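Local coordinates for Mlr6093 protein (Mesorhizobium loti, PDB 2QJ8), which is probably a zinc-dependent hydrolase of the succinylglutamate desuccinylase/aspartoacylase family, acting on ester bonds or linear amides, at residues 191-195 against 196-200. Residues are numbered along the deposited sequence; the frame is centred on the assembly and turned at random.
Sequences FDTLV and HRQGK
The ring of F191 turns its edge toward the face of H196 in an offset edge-to-face pair, the centroids 5.6 Å apart and the planes at 72°; CE1 of F191 reaches NE2 of H196 at 3.8 Å. V195 serves both rings: CG1 lies over one face of the imidazole, a CH-pi contact, while CG2 sits above the centre of the F191 ring. With CG1 anti to its backbone N (chi1 178°), V195 sets one methyl against each ring. At the edge of the imidazole, OD1 of D192 comes to 3.4 Å from CD2 of H196, close to the ring plane.

Two residues further along each side of the contact, CG2 of T193 packs beside NE2 of Q198, at 3.8 Å. The extended Q198 chain carries OE1 to NZ of K200, a 2.9 Å hydrogen bond whose donor stands above the amide carbonyl plane. A leucine here removes OE1, and the K200 ammonium would probably lean more on its weak bond to V134 O or turn more freely.

Behind these side chains the helix 190-197 widens and ends. R197 N bonds to D192 O at 2.9 Å, five residues back, with a nearly straight N-H...O angle of 165°, and Q198 N makes a weak bond of the same spacing to T193 O. G199 then takes positive phi and K200 N closes on L194 O at 2.9 Å, leading the chain into strand 201-208, where F202 packs against F191, L194 and V195. Q163 NE2 bonds to both V195 O and K200 O. The chemistry is thus divided: hydrophobic groups anchor the helix to the strand, while the i-to-i+4 bonds to D192 O and V195 O, from H196 N and G199 N, are weak, and R197 N and Q163 NE2 respectively supplement them.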
ATOM      1  N   PHE A 191       1.737 -23.885  -7.595  1.00 37.29           N
ATOM      2  CA  PHE A 191       1.250 -24.057  -8.956  1.00 36.01           C
ATOM      3  C   PHE A 191       1.658 -25.422  -9.473  1.00 33.58           C
ATOM      4  O   PHE A 191       0.807 -26.199  -9.885  1.00 33.17           O
ATOM      5  CB  PHE A 191       1.773 -22.953  -9.882  1.00 36.86           C
ATOM      6  CG  PHE A 191       1.208 -23.022 -11.276  1.00 33.14           C
ATOM      7  CD1 PHE A 191       1.712 -23.920 -12.219  1.00 33.11           C
ATOM      8  CD2 PHE A 191       0.151 -22.197 -11.637  1.00 32.16           C
ATOM      9  CE1 PHE A 191       1.182 -23.987 -13.494  1.00 29.65           C
ATOM     10  CE2 PHE A 191      -0.386 -22.259 -12.908  1.00 30.90           C
ATOM     11  CZ  PHE A 191       0.132 -23.153 -13.841  1.00 31.64           C
ATOM     12  N   ASP A 192       2.954 -25.712  -9.454  1.00 32.25           N
ATOM     13  CA  ASP A 192       3.444 -27.022  -9.899  1.00 34.43           C
ATOM     14  C   ASP A 192       2.791 -28.179  -9.175  1.00 31.51           C
ATOM     15  O   ASP A 192       2.477 -29.192  -9.776  1.00 30.36           O
ATOM     16  CB  ASP A 192       4.953 -27.142  -9.703  1.00 37.40           C
ATOM     17  CG  ASP A 192       5.753 -26.410 -10.761  1.00 42.42           C
ATOM     18  OD1 ASP A 192       5.162 -25.829 -11.703  1.00 50.64           O
ATOM     19  OD2 ASP A 192       6.994 -26.406 -10.630  1.00 44.10           O
ATOM     20  N   THR A 193       2.574 -28.014  -7.881  1.00 31.27           N
ATOM     21  CA  THR A 193       1.952 -29.058  -7.062  1.00 30.69           C
ATOM     22  C   THR A 193       0.513 -29.361  -7.459  1.00 25.60           C
ATOM     23  O   THR A 193       0.182 -30.488  -7.784  1.00 25.14           O
ATOM     24  CB  THR A 193       2.037 -28.678  -5.542  1.00 29.70           C
ATOM     25  OG1 THR A 193       3.409 -28.753  -5.157  1.00 33.46           O
ATOM     26  CG2 THR A 193       1.242 -29.654  -4.687  1.00 30.44           C
ATOM     27  N   LEU A 194      -0.308 -28.329  -7.510  1.00 25.12           N
ATOM     28  CA  LEU A 194      -1.729 -28.485  -7.795  1.00 27.57           C
ATOM     29  C   LEU A 194      -2.051 -28.757  -9.245  1.00 26.31           C
ATOM     30  O   LEU A 194      -2.857 -29.629  -9.565  1.00 28.39           O
ATOM     31  CB  LEU A 194      -2.506 -27.257  -7.335  1.00 27.51           C
ATOM     32  CG  LEU A 194      -2.771 -27.069  -5.841  1.00 33.11           C
ATOM     33  CD1 LEU A 194      -1.632 -27.547  -4.987  1.00 43.48           C
ATOM     34  CD2 LEU A 194      -3.088 -25.599  -5.625  1.00 33.57           C
ATOM     35  N   VAL A 195      -1.446 -27.976 -10.109  1.00 25.31           N
ATOM     36  CA  VAL A 195      -1.650 -28.092 -11.549  1.00 25.92           C
ATOM     37  C   VAL A 195      -0.936 -29.291 -12.166  1.00 25.05           C
ATOM     38  O   VAL A 195      -1.583 -30.194 -12.697  1.00 27.34           O
ATOM     39  CB  VAL A 195      -1.210 -26.788 -12.285  1.00 25.69           C
ATOM     40  CG1 VAL A 195      -1.364 -26.912 -13.828  1.00 24.01           C
ATOM     41  CG2 VAL A 195      -1.987 -25.595 -11.730  1.00 23.93           C
ATOM     42  N   HIS A 196       0.385 -29.317 -12.110  1.00 26.37           N
ATOM     43  CA  HIS A 196       1.109 -30.356 -12.824  1.00 28.05           C
ATOM     44  C   HIS A 196       1.113 -31.704 -12.127  1.00 28.26           C
ATOM     45  O   HIS A 196       0.812 -32.724 -12.757  1.00 29.43           O
ATOM     46  CB  HIS A 196       2.547 -29.935 -13.167  1.00 29.65           C
ATOM     47  CG  HIS A 196       2.633 -28.733 -14.056  1.00 32.67           C
ATOM     48  ND1 HIS A 196       1.868 -28.584 -15.193  1.00 36.70           N
ATOM     49  CD2 HIS A 196       3.411 -27.629 -13.979  1.00 30.20           C
ATOM     50  CE1 HIS A 196       2.154 -27.428 -15.764  1.00 36.12           C
ATOM     51  NE2 HIS A 196       3.089 -26.828 -15.047  1.00 31.87           N
ATOM     52  N   ARG A 197       1.460 -31.720 -10.849  1.00 27.26           N
ATOM     53  CA  ARG A 197       1.542 -32.982 -10.114  1.00 29.33           C
ATOM     54  C   ARG A 197       0.158 -33.600  -9.854  1.00 29.00           C
ATOM     55  O   ARG A 197      -0.001 -34.801 -10.049  1.00 26.63           O
ATOM     56  CB  ARG A 197       2.338 -32.782  -8.822  1.00 31.22           C
ATOM     57  CG  ARG A 197       2.372 -33.934  -7.827  1.00 38.12           C
ATOM     58  CD  ARG A 197       3.339 -34.977  -8.156  1.00 47.27           C
ATOM     59  NE  ARG A 197       4.710 -34.507  -7.972  1.00 57.14           N
ATOM     60  CZ  ARG A 197       5.792 -35.285  -7.971  1.00 56.62           C
ATOM     61  NH1 ARG A 197       5.703 -36.616  -8.115  1.00 60.69           N
ATOM     62  NH2 ARG A 197       6.985 -34.721  -7.806  1.00 57.62           N
ATOM     63  N   GLN A 198      -0.823 -32.783  -9.441  1.00 28.68           N
ATOM     64  CA  GLN A 198      -2.157 -33.265  -9.049  1.00 28.99           C
ATOM     65  C   GLN A 198      -3.274 -33.120 -10.076  1.00 29.01           C
ATOM     66  O   GLN A 198      -4.329 -33.705  -9.890  1.00 30.69           O
ATOM     67  CB  GLN A 198      -2.575 -32.633  -7.723  1.00 28.18           C
ATOM     68  CG  GLN A 198      -1.654 -33.040  -6.594  1.00 30.04           C
ATOM     69  CD  GLN A 198      -2.058 -32.491  -5.266  1.00 34.21           C
ATOM     70  OE1 GLN A 198      -3.167 -31.965  -5.079  1.00 33.26           O
ATOM     71  NE2 GLN A 198      -1.159 -32.610  -4.320  1.00 32.04           N
ATOM     72  N   GLY A 199      -3.060 -32.348 -11.132  1.00 28.20           N
ATOM     73  CA  GLY A 199      -4.046 -32.228 -12.192  1.00 29.23           C
ATOM     74  C   GLY A 199      -5.345 -31.601 -11.765  1.00 32.14           C
ATOM     75  O   GLY A 199      -6.412 -31.984 -12.253  1.00 36.16           O
ATOM     76  N   LYS A 200      -5.246 -30.621 -10.872  1.00 32.15           N
ATOM     77  CA  LYS A 200      -6.380 -29.923 -10.304  1.00 30.32           C
ATOM     78  C   LYS A 200      -6.583 -28.529 -10.906  1.00 30.07           C
ATOM     79  O   LYS A 200      -5.752 -27.996 -11.696  1.00 28.78           O
ATOM     80  CB  LYS A 200      -6.216 -29.872  -8.763  1.00 30.08           C
ATOM     81  CG  LYS A 200      -6.396 -31.270  -8.115  1.00 29.22           C
ATOM     82  CD  LYS A 200      -6.164 -31.279  -6.595  1.00 34.03           C
ATOM     83  CE  LYS A 200      -6.266 -32.714  -6.034  1.00 32.08           C
ATOM     84  NZ  LYS A 200      -5.957 -32.744  -4.571  1.00 29.94           N
TER